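Separin (Saccharomyces cerevisiae, PDB 5U1T) cleaves the MCD1/SCC1 subunit of cohesin as a caspase-like cysteine protease at the onset of anaphase, and is held inactive by securin for most of the cell cycle. Local coordinates at residues A[491-496]-A[506-511]; A[516-519]-A[525-528]; A[453-458]-A[483-488]; A[476-481]-A[600-605]; A[519-522]-A[528-531]. All coordinates share one frame; numbering follows the deposited sequence.

Contact 1. Residues A[491-496]-A[506-511]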
# COMPACT_ATOMS: atom_id res chain seq x y z
N THR A 491 -20.12 15.40 -24.06
CA THR A 491 -18.71 15.07 -24.26
C THR A 491 -17.92 16.28 -24.73
O THR A 491 -16.70 16.18 -24.92
CB THR A 491 -18.52 13.91 -25.28
OG1 THR A 491 -19.17 14.24 -26.52
CG2 THR A 491 -19.10 12.62 -24.72
N LYS A 492 -18.60 17.40 -24.94
CA LYS A 492 -17.95 18.67 -25.26
C LYS A 492 -18.34 19.68 -24.18
O LYS A 492 -19.41 19.58 -23.58
CB LYS A 492 -18.36 19.19 -26.64
CG LYS A 492 -18.49 18.13 -27.74
CD LYS A 492 -17.17 17.36 -27.97
CE LYS A 492 -17.41 15.93 -28.49
NZ LYS A 492 -16.39 14.95 -27.94
N PHE A 493 -17.46 20.64 -23.93
CA PHE A 493 -17.75 21.75 -23.03
C PHE A 493 -18.97 22.58 -23.46
O PHE A 493 -18.99 23.14 -24.55
CB PHE A 493 -16.52 22.64 -22.93
CG PHE A 493 -16.74 23.89 -22.17
CD1 PHE A 493 -16.74 23.88 -20.78
CD2 PHE A 493 -16.94 25.09 -22.83
CE1 PHE A 493 -16.94 25.06 -20.06
CE2 PHE A 493 -17.13 26.27 -22.13
CZ PHE A 493 -17.14 26.26 -20.76
N ILE A 494 -19.99 22.63 -22.61
CA ILE A 494 -21.12 23.55 -22.73
C ILE A 494 -20.89 24.68 -21.74
O ILE A 494 -20.84 24.43 -20.54
CB ILE A 494 -22.48 22.89 -22.38
CG1 ILE A 494 -22.82 21.71 -23.30
CG2 ILE A 494 -23.59 23.92 -22.34
CD1 ILE A 494 -22.51 21.99 -24.72
N GLU A 495 -20.77 25.92 -22.19
CA GLU A 495 -20.69 27.00 -21.20
C GLU A 495 -22.07 27.37 -20.67
O GLU A 495 -22.78 28.17 -21.28
CB GLU A 495 -20.04 28.23 -21.77
CG GLU A 495 -19.97 29.30 -20.73
CD GLU A 495 -19.32 30.53 -21.26
OE1 GLU A 495 -18.86 31.36 -20.44
OE2 GLU A 495 -19.27 30.69 -22.49
N PHE A 496 -22.45 26.80 -19.55
CA PHE A 496 -23.83 26.92 -19.12
C PHE A 496 -24.25 28.36 -18.92
O PHE A 496 -23.50 29.16 -18.36
CB PHE A 496 -24.05 26.11 -17.87
CG PHE A 496 -23.92 24.64 -18.10
CD1 PHE A 496 -24.93 23.94 -18.74
CD2 PHE A 496 -22.76 23.95 -17.73
CE1 PHE A 496 -24.81 22.59 -18.96
CE2 PHE A 496 -22.63 22.61 -17.96
CZ PHE A 496 -23.66 21.92 -18.57
N VAL A 506 -15.87 24.37 -10.45
CA VAL A 506 -16.12 23.19 -9.65
C VAL A 506 -16.81 22.12 -10.47
O VAL A 506 -16.45 20.96 -10.38
CB VAL A 506 -16.94 23.52 -8.39
CG1 VAL A 506 -17.36 22.26 -7.68
CG2 VAL A 506 -16.13 24.40 -7.46
N LEU A 507 -17.79 22.50 -11.29
CA LEU A 507 -18.52 21.48 -12.06
C LEU A 507 -17.66 20.80 -13.13
O LEU A 507 -17.69 19.59 -13.24
CB LEU A 507 -19.77 22.07 -12.73
CG LEU A 507 -20.62 21.05 -13.52
CD1 LEU A 507 -21.69 20.41 -12.68
CD2 LEU A 507 -21.21 21.68 -14.76
N TYR A 508 -16.91 21.56 -13.93
CA TYR A 508 -16.12 20.92 -14.97
C TYR A 508 -14.80 20.36 -14.42
O TYR A 508 -14.22 19.45 -15.00
CB TYR A 508 -15.86 21.88 -16.13
CG TYR A 508 -17.01 21.94 -17.11
CD1 TYR A 508 -17.19 20.93 -18.06
CD2 TYR A 508 -17.94 22.99 -17.09
CE1 TYR A 508 -18.25 20.96 -18.96
CE2 TYR A 508 -19.00 23.02 -18.00
CZ TYR A 508 -19.14 22.01 -18.94
OH TYR A 508 -20.19 22.01 -19.85
N GLY A 509 -14.36 20.91 -13.30
CA GLY A 509 -13.24 20.35 -12.57
C GLY A 509 -13.48 18.88 -12.27
O GLY A 509 -12.58 18.06 -12.40
N ASN A 510 -14.72 18.55 -11.88
CA ASN A 510 -15.10 17.17 -11.58
C ASN A 510 -15.38 16.33 -12.81
O ASN A 510 -15.56 15.12 -12.69
CB ASN A 510 -16.34 17.15 -10.68
CG ASN A 510 -15.99 17.31 -9.22
OD1 ASN A 510 -16.00 18.42 -8.67
ND2 ASN A 510 -15.68 16.20 -8.56
N SER A 511 -15.40 16.95 -13.98
CA SER A 511 -15.73 16.22 -15.20
C SER A 511 -14.48 15.66 -15.87
O SER A 511 -13.35 16.05 -15.57
CB SER A 511 -16.50 17.11 -16.19
OG SER A 511 -15.62 17.91 -16.96
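Phe493, Phe496 and Tyr508 form an aromatic cluster that holds the loop 491-496 against helix 501-509. The tyrosine points from the helix into the loop, and its hydroxyl and its ring are used differently. The polar part is its hydroxyl. Tyr508 OH donates to Ile494 O at 2.6 Å, with a C=O...donor angle of 117°. The donor sits tilted by 21° from the carbonyl plane. The aromatic part is built round the same ring. Phe493 covers one face of it, its CD1 lying 3.5 Å above the plane of the Tyr508 ring, over its centre. The two rings meet obliquely, with planes at 50°. Phe496 meets Tyr508 rim to rim, with centroids 5.9 Å apart. The aliphatic part is smaller: Leu507 CD2 touches Phe496 CE2 at 3.6 Å. Phe496 also packs on Leu504 and on Phe485 of helix 470-485, which ties the loop to two helices. The backbone beneath the tyrosine is fixed as well. Tyr508 O accepts from both Ser511 N and Ser511 OG, and the hydroxyl bond, 2.9 Å from Ser511 OG to Tyr508 O, uses a lone pair in the carbonyl plane.

Contact 2. Residues A[516-519]-A[525-528]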
# COMPACT_ATOMS: atom_id res chain seq x y z
N ILE A 516 -11.72 21.95 -21.73
CA ILE A 516 -12.38 23.03 -21.05
C ILE A 516 -11.57 24.31 -21.20
O ILE A 516 -10.36 24.30 -21.02
CB ILE A 516 -12.59 22.67 -19.58
CG1 ILE A 516 -13.58 21.52 -19.50
CG2 ILE A 516 -13.10 23.87 -18.82
CD1 ILE A 516 -13.24 20.54 -18.44
N PRO A 517 -12.23 25.43 -21.57
CA PRO A 517 -11.52 26.71 -21.70
C PRO A 517 -11.26 27.38 -20.35
O PRO A 517 -11.72 28.50 -20.12
CB PRO A 517 -12.47 27.55 -22.56
CG PRO A 517 -13.81 27.00 -22.28
CD PRO A 517 -13.63 25.53 -22.03
N SER A 518 -10.51 26.72 -19.48
CA SER A 518 -10.34 27.21 -18.11
C SER A 518 -9.54 28.50 -18.07
O SER A 518 -9.67 29.28 -17.13
CB SER A 518 -9.68 26.14 -17.23
OG SER A 518 -8.40 25.77 -17.74
N GLU A 519 -8.72 28.74 -19.09
CA GLU A 519 -7.84 29.91 -19.06
C GLU A 519 -8.62 31.22 -19.16
O GLU A 519 -8.07 32.29 -18.96
CB GLU A 519 -6.78 29.83 -20.16
CG GLU A 519 -7.29 30.02 -21.56
CD GLU A 519 -8.08 28.83 -22.09
OE1 GLU A 519 -8.13 27.79 -21.40
OE2 GLU A 519 -8.65 28.94 -23.21
N SER A 525 -9.70 30.51 -9.70
CA SER A 525 -10.73 29.63 -10.23
C SER A 525 -10.07 28.49 -11.02
O SER A 525 -10.51 27.35 -10.96
CB SER A 525 -11.71 30.40 -11.11
OG SER A 525 -12.43 31.34 -10.34
N ARG A 526 -9.02 28.83 -11.74
CA ARG A 526 -8.25 27.85 -12.47
C ARG A 526 -7.52 26.91 -11.52
O ARG A 526 -7.35 25.73 -11.83
CB ARG A 526 -7.26 28.53 -13.40
CG ARG A 526 -7.92 29.50 -14.33
CD ARG A 526 -6.90 30.08 -15.26
NE ARG A 526 -6.29 29.03 -16.04
CZ ARG A 526 -5.24 29.20 -16.83
NH1 ARG A 526 -4.76 28.16 -17.51
NH2 ARG A 526 -4.66 30.39 -16.94
N MET A 527 -7.11 27.43 -10.36
CA MET A 527 -6.41 26.63 -9.36
C MET A 527 -7.31 25.57 -8.77
O MET A 527 -6.90 24.44 -8.61
CB MET A 527 -5.83 27.50 -8.26
CG MET A 527 -4.57 28.20 -8.69
SD MET A 527 -3.88 29.35 -7.49
CE MET A 527 -3.23 28.28 -6.24
N ILE A 528 -8.54 25.94 -8.44
CA ILE A 528 -9.47 24.93 -7.97
C ILE A 528 -9.68 23.90 -9.08
O ILE A 528 -9.67 22.70 -8.82
CB ILE A 528 -10.81 25.54 -7.52
CG1 ILE A 528 -10.61 26.38 -6.26
CG2 ILE A 528 -11.82 24.45 -7.22
CD1 ILE A 528 -11.85 27.05 -5.72
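The guanidinium of Arg526 lies flat against the backbone of Glu519. One face is covered by Glu519 CA, which stands 3.4 Å above the plane and over its centre. Glu519 CB shares this side, with CB 3.7 Å from Arg526 CZ. Ser518 O approaches the group obliquely, 3.6 Å from Arg526 NE. It lies nearer the aliphatic part of the chain, 3.3 Å from Arg526 CG. The arginine therefore packs along the chain of residues 518 and 519 with both its methylenes and its flat end. The bend that lays the guanidinium there is at chi3, 60°. The pair is not a salt bridge. Glu519 OE1 and Arg526 NH1 are 5.2 Å apart, so any attraction between the opposite charges probably acts only at a distance. Arg526 NH1 also has a long, weak ion pair with Asp537. Just before the touching residues, Pro517 is the centre of an inverse gamma turn, with a weak bond from Ser518 N to Ile516 O. The turn leads into the 3-10 segment that carries Ser518 and Glu519. The contact thus folds the loop between helices 501-509 and 523-533 back onto the second of them. The same helix packs through Met527 on helix 557-572, and through Ile528 on helix 470-485.

Contact 3. Residues A[453-458]-A[483-488]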
# COMPACT_ATOMS: atom_id res chain seq x y z
N GLU A 453 -31.68 21.30 -21.23
CA GLU A 453 -32.45 22.53 -21.05
C GLU A 453 -32.94 22.68 -19.62
O GLU A 453 -32.77 23.73 -19.00
CB GLU A 453 -33.61 22.53 -22.02
CG GLU A 453 -33.98 23.88 -22.57
CD GLU A 453 -34.81 23.74 -23.83
OE1 GLU A 453 -36.04 24.04 -23.80
OE2 GLU A 453 -34.23 23.30 -24.85
N ILE A 454 -33.55 21.61 -19.12
CA ILE A 454 -34.02 21.55 -17.73
C ILE A 454 -32.84 21.74 -16.78
O ILE A 454 -32.98 22.37 -15.73
CB ILE A 454 -34.72 20.21 -17.44
CG1 ILE A 454 -36.00 20.09 -18.27
CG2 ILE A 454 -34.99 20.05 -15.94
CD1 ILE A 454 -36.97 21.25 -18.10
N PHE A 455 -31.69 21.24 -17.16
CA PHE A 455 -30.53 21.30 -16.30
C PHE A 455 -30.14 22.72 -16.01
O PHE A 455 -29.69 23.04 -14.94
CB PHE A 455 -29.35 20.57 -16.91
CG PHE A 455 -28.12 20.65 -16.08
CD1 PHE A 455 -28.03 19.97 -14.90
CD2 PHE A 455 -27.06 21.43 -16.47
CE1 PHE A 455 -26.92 20.07 -14.12
CE2 PHE A 455 -25.95 21.53 -15.69
CZ PHE A 455 -25.88 20.85 -14.52
N SER A 456 -30.35 23.58 -16.98
CA SER A 456 -29.89 24.95 -16.92
C SER A 456 -30.76 25.83 -16.05
O SER A 456 -30.35 26.89 -15.65
CB SER A 456 -29.85 25.53 -18.31
OG SER A 456 -28.62 26.15 -18.55
N CYS A 457 -31.97 25.39 -15.80
CA CYS A 457 -32.83 26.03 -14.85
C CYS A 457 -32.28 25.83 -13.47
O CYS A 457 -32.49 26.64 -12.61
CB CYS A 457 -34.24 25.48 -14.95
SG CYS A 457 -35.07 25.76 -16.52
N LEU A 458 -31.56 24.75 -13.25
CA LEU A 458 -31.02 24.50 -11.94
C LEU A 458 -29.60 24.97 -11.85
O LEU A 458 -29.19 25.51 -10.86
CB LEU A 458 -31.09 23.02 -11.63
CG LEU A 458 -30.53 22.43 -10.34
CD1 LEU A 458 -29.05 22.67 -10.27
CD2 LEU A 458 -31.22 22.93 -9.11
N HIS A 483 -25.84 14.07 -9.37
CA HIS A 483 -27.24 13.66 -9.55
C HIS A 483 -27.88 14.12 -10.86
O HIS A 483 -28.94 13.61 -11.24
CB HIS A 483 -28.09 14.17 -8.40
CG HIS A 483 -27.69 13.63 -7.06
ND1 HIS A 483 -28.40 12.63 -6.42
CD2 HIS A 483 -26.66 13.94 -6.24
CE1 HIS A 483 -27.83 12.36 -5.26
NE2 HIS A 483 -26.76 13.14 -5.13
N CYS A 484 -27.26 15.08 -11.54
CA CYS A 484 -27.90 15.75 -12.67
C CYS A 484 -27.02 15.84 -13.91
O CYS A 484 -27.45 15.42 -14.98
CB CYS A 484 -28.34 17.16 -12.27
SG CYS A 484 -29.70 17.22 -11.07
N PHE A 485 -25.82 16.39 -13.77
CA PHE A 485 -24.94 16.62 -14.92
C PHE A 485 -24.60 15.34 -15.65
O PHE A 485 -24.58 15.30 -16.87
CB PHE A 485 -23.66 17.32 -14.46
CG PHE A 485 -22.66 17.53 -15.55
CD1 PHE A 485 -22.79 18.56 -16.45
CD2 PHE A 485 -21.56 16.69 -15.65
CE1 PHE A 485 -21.86 18.75 -17.44
CE2 PHE A 485 -20.61 16.87 -16.64
CZ PHE A 485 -20.77 17.90 -17.55
N THR A 486 -24.34 14.28 -14.89
CA THR A 486 -23.92 12.99 -15.45
C THR A 486 -25.01 12.31 -16.30
O THR A 486 -24.72 11.48 -17.17
CB THR A 486 -23.53 12.04 -14.33
OG1 THR A 486 -24.61 11.96 -13.39
CG2 THR A 486 -22.27 12.53 -13.62
N ARG A 487 -26.26 12.68 -16.04
CA ARG A 487 -27.39 12.23 -16.84
C ARG A 487 -27.47 12.91 -18.21
O ARG A 487 -28.26 12.52 -19.06
CB ARG A 487 -28.70 12.49 -16.09
CG ARG A 487 -28.63 12.02 -14.67
CD ARG A 487 -29.92 12.28 -13.97
NE ARG A 487 -30.83 11.14 -14.07
CZ ARG A 487 -30.68 10.01 -13.38
NH1 ARG A 487 -29.65 9.88 -12.55
NH2 ARG A 487 -31.56 9.02 -13.54
N LEU A 488 -26.66 13.95 -18.42
CA LEU A 488 -26.76 14.68 -19.67
C LEU A 488 -25.93 14.03 -20.74
O LEU A 488 -26.12 14.30 -21.92
CB LEU A 488 -26.32 16.12 -19.48
CG LEU A 488 -27.13 16.88 -18.45
CD1 LEU A 488 -26.45 18.21 -18.23
CD2 LEU A 488 -28.57 17.04 -18.92
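Phe455 of helix 448-458 fills the gap to residues 483-488, at the end of helix 470-485. Its CG stands anti to the backbone N (chi1 178°), which carries the ring across to the other helix. The tight part is round this one ring. Leu488 CD1 lies over one face in a CH-pi contact, 3.9 Å from the Phe455 centroid and 23° off the ring normal. The leucine side chain crosses the phenylalanine at about a right angle. Cys484 meets the ring at its edge, with CB 3.7 Å from Phe455 CE1. All three residues are buried. Phe485 makes a looser contact: Phe455 CZ comes to the edge of the Phe485 ring, near its plane, 4.2 Å from Phe485 CB. The polar residues take no part in this core. Glu453 and Thr486 are exposed, on the first and second segment respectively, and no polar bond joins the segments. His483 and Arg487 are partly exposed and are held by Glu439 of helix 431-444, through a hydrogen bond to His483 ND1 and a salt bridge to Arg487 NH1. The backbone takes a wider pi-type turn at 483-485, just where the cysteine meets the ring. The contact joins neighbouring helices of the helical domain. Helix 431-444 closes on Cys484 and Leu458, and helix 408-425 on Ile454. The loop after helix 470-485 adds Phe496, which packs edge-to-face with Phe455.

Contact 4. Residues A[476-481]-A[600-605]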
# COMPACT_ATOMS: atom_id res chain seq x y z
N PHE A 476 -23.15 22.48 -3.57
CA PHE A 476 -24.15 22.61 -4.60
C PHE A 476 -23.69 22.09 -5.94
O PHE A 476 -24.43 21.44 -6.63
CB PHE A 476 -24.55 24.07 -4.77
CG PHE A 476 -25.47 24.31 -5.91
CD1 PHE A 476 -24.98 24.50 -7.17
CD2 PHE A 476 -26.82 24.33 -5.73
CE1 PHE A 476 -25.82 24.69 -8.22
CE2 PHE A 476 -27.67 24.54 -6.78
CZ PHE A 476 -27.17 24.71 -8.03
N CYS A 477 -22.45 22.36 -6.30
CA CYS A 477 -21.95 21.95 -7.58
C CYS A 477 -21.63 20.49 -7.71
O CYS A 477 -21.78 19.93 -8.76
CB CYS A 477 -20.72 22.74 -7.94
SG CYS A 477 -21.09 24.39 -8.52
N GLN A 478 -21.19 19.88 -6.63
CA GLN A 478 -20.84 18.48 -6.69
C GLN A 478 -22.08 17.65 -6.75
O GLN A 478 -22.13 16.69 -7.48
CB GLN A 478 -19.97 18.08 -5.54
CG GLN A 478 -18.58 17.71 -6.00
CD GLN A 478 -17.58 17.90 -4.93
OE1 GLN A 478 -17.84 17.60 -3.78
NE2 GLN A 478 -16.43 18.40 -5.29
N ASN A 479 -23.08 18.02 -5.99
CA ASN A 479 -24.33 17.30 -6.03
C ASN A 479 -25.05 17.45 -7.37
O ASN A 479 -25.68 16.51 -7.85
CB ASN A 479 -25.24 17.76 -4.91
CG ASN A 479 -24.95 17.03 -3.63
OD1 ASN A 479 -25.65 16.10 -3.27
ND2 ASN A 479 -23.88 17.43 -2.95
N ALA A 480 -24.95 18.64 -7.97
CA ALA A 480 -25.54 18.88 -9.28
C ALA A 480 -24.82 18.03 -10.31
O ALA A 480 -25.38 17.61 -11.32
CB ALA A 480 -25.46 20.37 -9.66
N PHE A 481 -23.55 17.77 -10.03
CA PHE A 481 -22.75 16.94 -10.91
C PHE A 481 -23.14 15.47 -10.80
O PHE A 481 -23.47 14.83 -11.80
CB PHE A 481 -21.28 17.09 -10.59
CG PHE A 481 -20.40 16.31 -11.49
CD1 PHE A 481 -20.07 14.99 -11.18
CD2 PHE A 481 -19.91 16.87 -12.65
CE1 PHE A 481 -19.27 14.26 -12.00
CE2 PHE A 481 -19.09 16.13 -13.48
CZ PHE A 481 -18.77 14.82 -13.15
N ILE A 600 -17.06 23.61 6.94
CA ILE A 600 -15.87 23.29 6.23
C ILE A 600 -16.28 22.72 4.92
O ILE A 600 -17.18 21.94 4.83
CB ILE A 600 -15.04 22.30 7.03
CG1 ILE A 600 -14.64 22.98 8.31
CG2 ILE A 600 -13.77 21.96 6.31
CD1 ILE A 600 -13.71 24.12 8.07
N SER A 601 -15.58 23.14 3.88
CA SER A 601 -15.74 22.63 2.53
C SER A 601 -15.43 21.17 2.37
O SER A 601 -14.68 20.61 3.12
CB SER A 601 -14.89 23.41 1.52
OG SER A 601 -13.92 24.24 2.10
N SER A 602 -15.98 20.56 1.34
CA SER A 602 -15.64 19.21 1.04
C SER A 602 -14.35 19.29 0.33
O SER A 602 -13.58 18.36 0.32
CB SER A 602 -16.70 18.58 0.17
OG SER A 602 -16.57 19.00 -1.16
N PHE A 603 -14.10 20.42 -0.28
CA PHE A 603 -12.83 20.66 -0.93
C PHE A 603 -11.70 20.59 0.12
O PHE A 603 -10.62 20.06 -0.14
CB PHE A 603 -12.87 22.01 -1.62
CG PHE A 603 -11.65 22.37 -2.37
CD1 PHE A 603 -11.32 21.71 -3.54
CD2 PHE A 603 -10.84 23.41 -1.94
CE1 PHE A 603 -10.21 22.08 -4.27
CE2 PHE A 603 -9.72 23.77 -2.66
CZ PHE A 603 -9.41 23.10 -3.83
N GLU A 604 -11.96 21.12 1.31
CA GLU A 604 -10.95 21.11 2.34
C GLU A 604 -10.86 19.73 3.03
O GLU A 604 -9.76 19.24 3.27
CB GLU A 604 -11.19 22.20 3.36
CG GLU A 604 -10.05 22.33 4.32
CD GLU A 604 -10.35 23.27 5.43
OE1 GLU A 604 -9.83 23.06 6.53
OE2 GLU A 604 -11.13 24.23 5.22
N MET A 605 -12.01 19.14 3.33
CA MET A 605 -12.11 17.76 3.84
C MET A 605 -11.30 16.76 3.03
O MET A 605 -10.52 15.98 3.58
CB MET A 605 -13.57 17.29 3.85
CG MET A 605 -14.47 18.07 4.79
SD MET A 605 -13.87 17.82 6.47
CE MET A 605 -13.02 19.38 6.81
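Helix 470-485 and the first turn of helix 602-617 meet here in a single side-chain bond between two helices of the helical region. Ser602 OG donates to Gln478 OE1 at 3.2 Å. The C=O...donor angle is 125°, so the hydroxyl comes at the amide oxygen from the side rather than head on. It is also tilted by 23° from the plane of the carbonyl. The glutamine reaches this far because its chain is extended beyond CG (chi2 155°). The backbones stay well apart, with Gln478 CA and Ser602 CA 9.3 Å from each other. Little surface is buried, and both residues are partly exposed. Ser602 directly follows Ser601, the N-cap residue of its helix. Ser601 O accepts from Met605 N at 3.1 Å, which closes the first turn. Next to the bond, Phe603 packs on Phe474 of helix 470-485, so an apolar contact runs beside the polar one. Phe603 also meets an aromatic side chain of another protein's chain, probably securin. That chain also donates a hydrogen bond to Phe603 O. This is a lone polar cross-link near the surface of the helical domain, between two helices far apart in sequence.

Contact 5. Residues A[519-522]-A[528-531]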
# COMPACT_ATOMS: atom_id res chain seq x y z
N GLU A 519 -8.72 28.74 -19.09
CA GLU A 519 -7.84 29.91 -19.06
C GLU A 519 -8.62 31.22 -19.16
O GLU A 519 -8.07 32.29 -18.96
CB GLU A 519 -6.78 29.83 -20.16
CG GLU A 519 -7.29 30.02 -21.56
CD GLU A 519 -8.08 28.83 -22.09
OE1 GLU A 519 -8.13 27.79 -21.40
OE2 GLU A 519 -8.65 28.94 -23.21
N ASN A 520 -9.91 31.12 -19.47
CA ASN A 520 -10.84 32.25 -19.37
C ASN A 520 -11.01 32.76 -17.93
O ASN A 520 -11.55 33.86 -17.73
CB ASN A 520 -12.22 31.87 -19.91
CG ASN A 520 -12.27 31.81 -21.42
OD1 ASN A 520 -11.33 32.23 -22.09
ND2 ASN A 520 -13.37 31.29 -21.96
N TRP A 521 -10.59 31.97 -16.95
CA TRP A 521 -10.99 32.22 -15.56
C TRP A 521 -9.89 32.90 -14.75
O TRP A 521 -8.70 32.80 -15.09
CB TRP A 521 -11.40 30.91 -14.88
CG TRP A 521 -12.49 30.19 -15.63
CD1 TRP A 521 -13.41 30.75 -16.47
CD2 TRP A 521 -12.76 28.78 -15.63
NE1 TRP A 521 -14.24 29.79 -16.98
CE2 TRP A 521 -13.87 28.57 -16.49
CE3 TRP A 521 -12.19 27.68 -14.99
CZ2 TRP A 521 -14.40 27.30 -16.72
CZ3 TRP A 521 -12.72 26.43 -15.21
CH2 TRP A 521 -13.81 26.24 -16.07
N SER A 522 -10.28 33.58 -13.68
CA SER A 522 -9.30 34.11 -12.74
C SER A 522 -8.38 32.99 -12.24
O SER A 522 -8.80 31.84 -12.19
CB SER A 522 -10.02 34.76 -11.58
OG SER A 522 -10.90 33.80 -11.04
N ILE A 528 -8.54 25.94 -8.44
CA ILE A 528 -9.47 24.93 -7.97
C ILE A 528 -9.68 23.90 -9.08
O ILE A 528 -9.67 22.70 -8.82
CB ILE A 528 -10.81 25.54 -7.52
CG1 ILE A 528 -10.61 26.38 -6.26
CG2 ILE A 528 -11.82 24.45 -7.22
CD1 ILE A 528 -11.85 27.05 -5.72
N PHE A 529 -9.80 24.37 -10.32
CA PHE A 529 -10.02 23.50 -11.48
C PHE A 529 -8.93 22.44 -11.68
O PHE A 529 -9.20 21.26 -11.82
CB PHE A 529 -10.15 24.35 -12.74
CG PHE A 529 -10.45 23.58 -13.97
CD1 PHE A 529 -11.70 23.01 -14.15
CD2 PHE A 529 -9.49 23.43 -14.96
CE1 PHE A 529 -11.99 22.28 -15.30
CE2 PHE A 529 -9.77 22.71 -16.11
CZ PHE A 529 -11.02 22.14 -16.28
N CYS A 530 -7.68 22.90 -11.70
CA CYS A 530 -6.51 22.03 -11.79
C CYS A 530 -6.45 20.98 -10.68
O CYS A 530 -6.16 19.80 -10.93
CB CYS A 530 -5.25 22.88 -11.73
SG CYS A 530 -5.02 23.89 -13.18
N SER A 531 -6.72 21.42 -9.46
CA SER A 531 -6.68 20.55 -8.31
C SER A 531 -7.72 19.47 -8.43
O SER A 531 -7.49 18.34 -8.02
CB SER A 531 -6.86 21.34 -7.02
OG SER A 531 -5.77 22.22 -6.85
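Ser522 OG, gripped by Glu501 OE1 and Ser525 OG, lies next to Trp521, whose indole meets Phe529 in a T-shaped (edge-to-face) pair. Ser522 is the N-cap residue of helix 523-533. The bonds of its hydroxyl tie the start of this helix to Glu501 of helix 501-509. The aromatic pair makes up the whole contact between the segments. Trp521 presents the edge of its six-membered ring to one face of Phe529. The planes stand at 88°, almost perpendicular, and the ring centroids are 5.3 Å apart. Phe529 CG is anti to the backbone N (chi1 -177°), which brings the ring out from the helix towards the loop. The indole is also flanked by Glu501, Leu504 and Ser505 of helix 501-509. Phe529 is buried, and Ile516 and Ser518 from the preceding loop touch it. Its ring also packs on Tyr508. Trp521 thus lies between helix 501-509 and helix 523-533, and the loop carrying it is held to both. The touching edge is narrow. Trp521 CZ3 alone makes the approach. It stands over the side of the Phe529 ring that joins the chain, close to CG and a little farther from CB, and its nearest atom there is Phe529 CD1, at 3.7 Å.

In the fold
From the N terminus, contact 3 comes first and closes the loop from helix 448-458 to the end of helix 470-485. Contact 4 starts before contact 3 is complete, so the two cross on helix 470-485. It ends only at helix 602-617, and contacts 1, 2 and 5 all lie within its long span. Contact 1 follows contact 3 in series and closes the loop before helix 501-509. Contacts 2 and 5 come next, share Glu519 and Ile528, and fold one loop onto helix 523-533. Contact 1 touches each of the other four. Contacts 1, 2, 3 and 5 tie neighbouring chain elements between 448 and 533, while contact 4 reaches a distant helix. All lie away from the probable catalytic cysteine.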